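Local coordinates for protein diol-dehydratase (Roseburia inulinivorans, PDB 5I2A) that probably dehydrates 1,2-propanediol as a lyase of the glycyl radical type, working without vitamin B12, at residues A[28-33]-A[77-82]; A[104-109]-A[327-332]. One frame throughout, in Å; residues are numbered along the deposited sequence.

Followed from the N terminus, the chain first passes residues 28-33, which lead into helix 32-43. It then makes helix 49-63 and returns at 77-82, where contact 1 closes a loop of 43 intervening residues that is more than half helical. Only afterwards does contact 2 open, in the loop between helices 94-97 and 115-125. It closes 217 residues later at 327-332, just before helix 332-335. The two loops therefore follow in series, neither crossing nor enclosing one another. Contact 1 joins near neighbours at the surface, while contact 2 is buried and reaches across a long helical excursion. They meet where Ile29 CD1 packs 4.0 Å from Cys329 SG.

Contact 1. Residues A[28-33]-A[77-82]; sequences EIEAAR and STTIAP
Glu30 reaches the turn formed by Thr79, Ile80 and Ala81 with its carboxylate, which takes two successive main-chain N-H groups, one on each oxygen. Ile80 N donates to Glu30 OE1 at 2.9 Å, meeting the lone pair on the syn side, with an angle of 156° at the hydrogen. The neighbouring bond is straighter: Ala81 N reaches Glu30 OE2 at 2.8 Å and 174°, also from the syn side but a little out of the carboxylate plane. Glu30 CG lies anti to its own carbonyl carbon (chi1 -62°) and the chain runs extended from there, which carries the carboxylate out to the turn. With both oxygens engaged, the group is fixed in its rotation.

Thr79 comes in at a slant beside the acid, its CB 3.3 Å from Glu30 OE1. Its hydroxyl serves the turn itself, Thr79 OG1 donating to Ala81 O at 2.6 Å. Ala81 also offers its methyl to both acids: Ala81 CB is 3.4 Å from Glu30 OE2 and 3.7 Å from Glu28 OE1. Glu28, also extended, thus brings its carboxylate close to that of Glu30, and the two N-H groups probably offset part of the negative charge gathered there.

Arg69 donates to the carbonyl oxygens of Thr79 and Ile80, so the turn is held through its C=O groups as well as its N-H groups. On the partner segment, Glu28 and Glu30 make main-chain bonds to Cys85.

This is a carboxylate bridging consecutive peptide N-H groups, a side-chain-to-backbone way of fixing an irregular turn. Here it joins the lead-in to helix 32-43 to the loop after helix 49-63, at the surface of the pyruvate formate lyase-like region.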
# COMPACT_ATOMS: atom_id res chain seq x y z
N GLU A 28 -8.47 22.63 27.20
CA GLU A 28 -7.05 22.82 26.96
C GLU A 28 -6.46 21.76 26.03
O GLU A 28 -6.78 20.59 26.16
CB GLU A 28 -6.27 22.80 28.29
CG GLU A 28 -4.75 22.82 28.12
CD GLU A 28 -4.00 22.90 29.46
OE1 GLU A 28 -4.64 22.73 30.51
OE2 GLU A 28 -2.77 23.15 29.45
N ILE A 29 -5.60 22.19 25.11
CA ILE A 29 -4.84 21.29 24.25
C ILE A 29 -3.61 20.71 24.98
O ILE A 29 -2.82 21.47 25.56
CB ILE A 29 -4.38 22.03 22.97
CG1 ILE A 29 -5.59 22.47 22.15
CG2 ILE A 29 -3.42 21.17 22.14
CD1 ILE A 29 -5.29 23.56 21.13
N GLU A 30 -3.45 19.39 24.94
CA GLU A 30 -2.32 18.73 25.58
C GLU A 30 -1.41 18.00 24.57
O GLU A 30 -1.88 17.53 23.52
CB GLU A 30 -2.82 17.76 26.66
CG GLU A 30 -3.56 18.53 27.76
CD GLU A 30 -4.07 17.70 28.92
OE1 GLU A 30 -3.87 16.46 28.98
OE2 GLU A 30 -4.70 18.32 29.80
N ALA A 31 -0.13 17.90 24.90
CA ALA A 31 0.89 17.47 23.95
C ALA A 31 1.31 16.01 24.10
O ALA A 31 2.04 15.50 23.26
CB ALA A 31 2.12 18.36 24.07
N ALA A 32 0.87 15.35 25.17
CA ALA A 32 1.38 14.02 25.48
C ALA A 32 1.16 12.99 24.34
O ALA A 32 2.06 12.22 24.05
CB ALA A 32 0.77 13.50 26.76
N ARG A 33 -0.02 12.96 23.73
CA ARG A 33 -0.27 11.98 22.67
C ARG A 33 0.70 12.16 21.51
O ARG A 33 1.24 11.19 20.99
CB ARG A 33 -1.71 12.06 22.13
CG ARG A 33 -2.07 10.89 21.20
CD ARG A 33 -3.49 10.99 20.61
NE ARG A 33 -3.73 9.90 19.67
CZ ARG A 33 -3.24 9.84 18.44
NH1 ARG A 33 -2.50 10.84 17.97
NH2 ARG A 33 -3.52 8.80 17.65
N SER A 77 -10.08 9.13 31.42
CA SER A 77 -9.94 10.49 30.93
C SER A 77 -8.79 10.53 29.95
O SER A 77 -7.75 9.94 30.20
CB SER A 77 -9.68 11.48 32.08
OG SER A 77 -10.81 11.62 32.93
N THR A 78 -8.97 11.24 28.84
CA THR A 78 -7.97 11.28 27.79
C THR A 78 -7.01 12.46 27.99
O THR A 78 -5.86 12.41 27.57
CB THR A 78 -8.68 11.31 26.40
OG1 THR A 78 -9.31 10.04 26.18
CG2 THR A 78 -7.70 11.58 25.25
N THR A 79 -7.48 13.50 28.67
CA THR A 79 -6.63 14.62 29.03
C THR A 79 -6.69 14.92 30.54
O THR A 79 -7.65 14.59 31.21
CB THR A 79 -7.02 15.90 28.28
OG1 THR A 79 -8.42 16.12 28.47
CG2 THR A 79 -6.73 15.76 26.79
N ILE A 80 -5.65 15.55 31.06
CA ILE A 80 -5.68 15.95 32.46
C ILE A 80 -6.73 17.05 32.62
O ILE A 80 -7.58 16.97 33.50
CB ILE A 80 -4.32 16.42 32.94
CG1 ILE A 80 -3.33 15.26 32.84
CG2 ILE A 80 -4.40 16.93 34.39
CD1 ILE A 80 -3.83 13.98 33.54
N ALA A 81 -6.71 18.05 31.74
CA ALA A 81 -7.73 19.09 31.77
C ALA A 81 -9.07 18.54 31.29
O ALA A 81 -9.15 17.98 30.21
CB ALA A 81 -7.32 20.26 30.92
N PRO A 82 -10.13 18.70 32.10
CA PRO A 82 -11.47 18.29 31.65
C PRO A 82 -11.88 19.00 30.36
O PRO A 82 -11.55 20.17 30.18
CB PRO A 82 -12.38 18.70 32.81
CG PRO A 82 -11.43 18.77 34.03
CD PRO A 82 -10.15 19.30 33.45

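Contact 2. Residues A[104-109]-A[327-332]; sequences ETRSAD and NKCRDA
The backbones bearing Arg106 and Arg330 belong to two loops that stay well apart, the nearest CA atoms being those of Asp109 and Cys329 at 7.7 Å, and it is the long side chain of Arg106 that spans the interval. Its guanidinium meets the carbonyl of Arg330 end-on, both terminal nitrogens converging on one oxygen: Arg106 NH1 lies 2.7 Å and NH2 2.8 Å from Arg330 O. The donors lie in the carbonyl plane and the oxygen near the guanidinium plane, but sharing one acceptor bends both bonds, to 140° and 137° at the hydrogens.

Along its adjacent side the same group holds its own loop. Arg106 NE at 3.1 Å and NH2 at 3.0 Å both donate to Asp109 O, approaching from one face of that carbonyl, and NE adds a weak bond to Ala108 O. CG sits between the backbone N and the carbonyl carbon (chi1 67°), and the chain then runs extended to NE, laying the guanidinium across to the other loop.

Asp109 and Arg330 form a second, indirect link. Asp109 OD2 and Arg330 NH1 stand 4.4 Å apart, beyond a salt bridge, and a water joins them, donating to the acid and accepting from the arginine. The Asp109 carboxylate also takes the N-H groups of Gly340 and Tyr341, while Arg330 NH2 donates to Ser342 O. Glu99 pairs with Arg106 NH1 through one oxygen and accepts from Ala332 N through the other.

Replacing Arg106 by a methionine removes every one of its donors, which would probably leave the two loops without their direct polar tie and the Glu99 carboxylate without its cationic mate.

Thus one arginine, its charge probably balanced largely by Glu99, ties two irregular loops together chiefly through main-chain oxygens.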
# COMPACT_ATOMS: atom_id res chain seq x y z
N GLU A 104 -6.74 30.46 21.64
CA GLU A 104 -7.33 30.70 22.96
C GLU A 104 -8.49 31.69 22.91
O GLU A 104 -9.40 31.63 23.72
CB GLU A 104 -6.28 31.21 23.96
CG GLU A 104 -6.83 31.41 25.38
CD GLU A 104 -5.78 31.80 26.41
OE1 GLU A 104 -4.58 31.70 26.13
OE2 GLU A 104 -6.18 32.19 27.53
N THR A 105 -8.48 32.58 21.93
CA THR A 105 -9.49 33.63 21.88
C THR A 105 -10.25 33.64 20.57
O THR A 105 -10.94 34.60 20.27
CB THR A 105 -8.85 35.01 22.07
OG1 THR A 105 -7.82 35.18 21.09
CG2 THR A 105 -8.24 35.13 23.47
N ARG A 106 -10.12 32.59 19.76
CA ARG A 106 -10.84 32.56 18.49
C ARG A 106 -12.34 32.47 18.73
O ARG A 106 -12.79 32.06 19.79
CB ARG A 106 -10.36 31.38 17.61
CG ARG A 106 -10.71 30.00 18.15
CD ARG A 106 -10.11 28.88 17.30
NE ARG A 106 -10.70 27.59 17.61
CZ ARG A 106 -10.41 26.46 16.98
NH1 ARG A 106 -9.51 26.46 16.00
NH2 ARG A 106 -11.02 25.33 17.33
N SER A 107 -13.12 32.86 17.73
CA SER A 107 -14.55 33.01 17.88
C SER A 107 -15.32 31.68 17.94
O SER A 107 -16.40 31.62 18.53
CB SER A 107 -15.10 33.87 16.75
OG SER A 107 -14.89 33.23 15.51
N ALA A 108 -14.79 30.63 17.32
CA ALA A 108 -15.46 29.32 17.41
C ALA A 108 -14.63 28.29 18.15
O ALA A 108 -13.47 28.07 17.81
CB ALA A 108 -15.81 28.82 16.02
N ASP A 109 -15.23 27.66 19.16
CA ASP A 109 -14.58 26.59 19.93
C ASP A 109 -13.13 26.92 20.32
O ASP A 109 -12.20 26.23 19.90
CB ASP A 109 -14.61 25.26 19.13
CG ASP A 109 -16.03 24.64 19.02
OD1 ASP A 109 -17.04 25.36 19.20
OD2 ASP A 109 -16.13 23.43 18.73
N ASN A 327 -13.16 15.75 23.94
CA ASN A 327 -13.23 16.93 23.08
C ASN A 327 -12.25 16.79 21.91
O ASN A 327 -11.49 15.82 21.84
CB ASN A 327 -12.95 18.21 23.90
CG ASN A 327 -13.58 19.49 23.29
OD1 ASN A 327 -13.99 19.53 22.13
ND2 ASN A 327 -13.62 20.55 24.10
N LYS A 328 -12.26 17.76 21.01
CA LYS A 328 -11.46 17.72 19.80
C LYS A 328 -11.24 19.13 19.27
O LYS A 328 -12.20 19.87 19.09
CB LYS A 328 -12.16 16.85 18.74
CG LYS A 328 -11.49 16.80 17.36
CD LYS A 328 -12.34 15.87 16.43
CE LYS A 328 -11.85 15.81 14.97
NZ LYS A 328 -12.69 14.81 14.19
N CYS A 329 -10.00 19.49 19.00
CA CYS A 329 -9.76 20.82 18.45
C CYS A 329 -9.62 20.75 16.94
O CYS A 329 -8.80 20.00 16.42
CB CYS A 329 -8.51 21.47 19.07
SG CYS A 329 -8.15 23.11 18.39
N ARG A 330 -10.43 21.53 16.23
CA ARG A 330 -10.39 21.61 14.78
C ARG A 330 -9.87 22.98 14.38
O ARG A 330 -10.04 23.92 15.13
CB ARG A 330 -11.78 21.37 14.17
CG ARG A 330 -12.48 20.09 14.65
CD ARG A 330 -13.91 19.95 14.11
NE ARG A 330 -14.53 18.73 14.62
CZ ARG A 330 -15.11 18.62 15.81
NH1 ARG A 330 -15.15 19.67 16.64
NH2 ARG A 330 -15.63 17.46 16.19
N ASP A 331 -9.28 23.09 13.19
CA ASP A 331 -8.81 24.39 12.69
C ASP A 331 -9.99 25.35 12.61
O ASP A 331 -11.12 24.92 12.42
CB ASP A 331 -8.13 24.28 11.32
CG ASP A 331 -9.12 23.93 10.21
OD1 ASP A 331 -9.68 24.85 9.59
OD2 ASP A 331 -9.34 22.73 9.96
N ALA A 332 -9.70 26.65 12.73
CA ALA A 332 -10.75 27.65 12.92
C ALA A 332 -11.83 27.61 11.84
O ALA A 332 -13.02 27.67 12.16
CB ALA A 332 -10.13 29.05 12.98
O HOH W 1 -15.22 22.48 16.31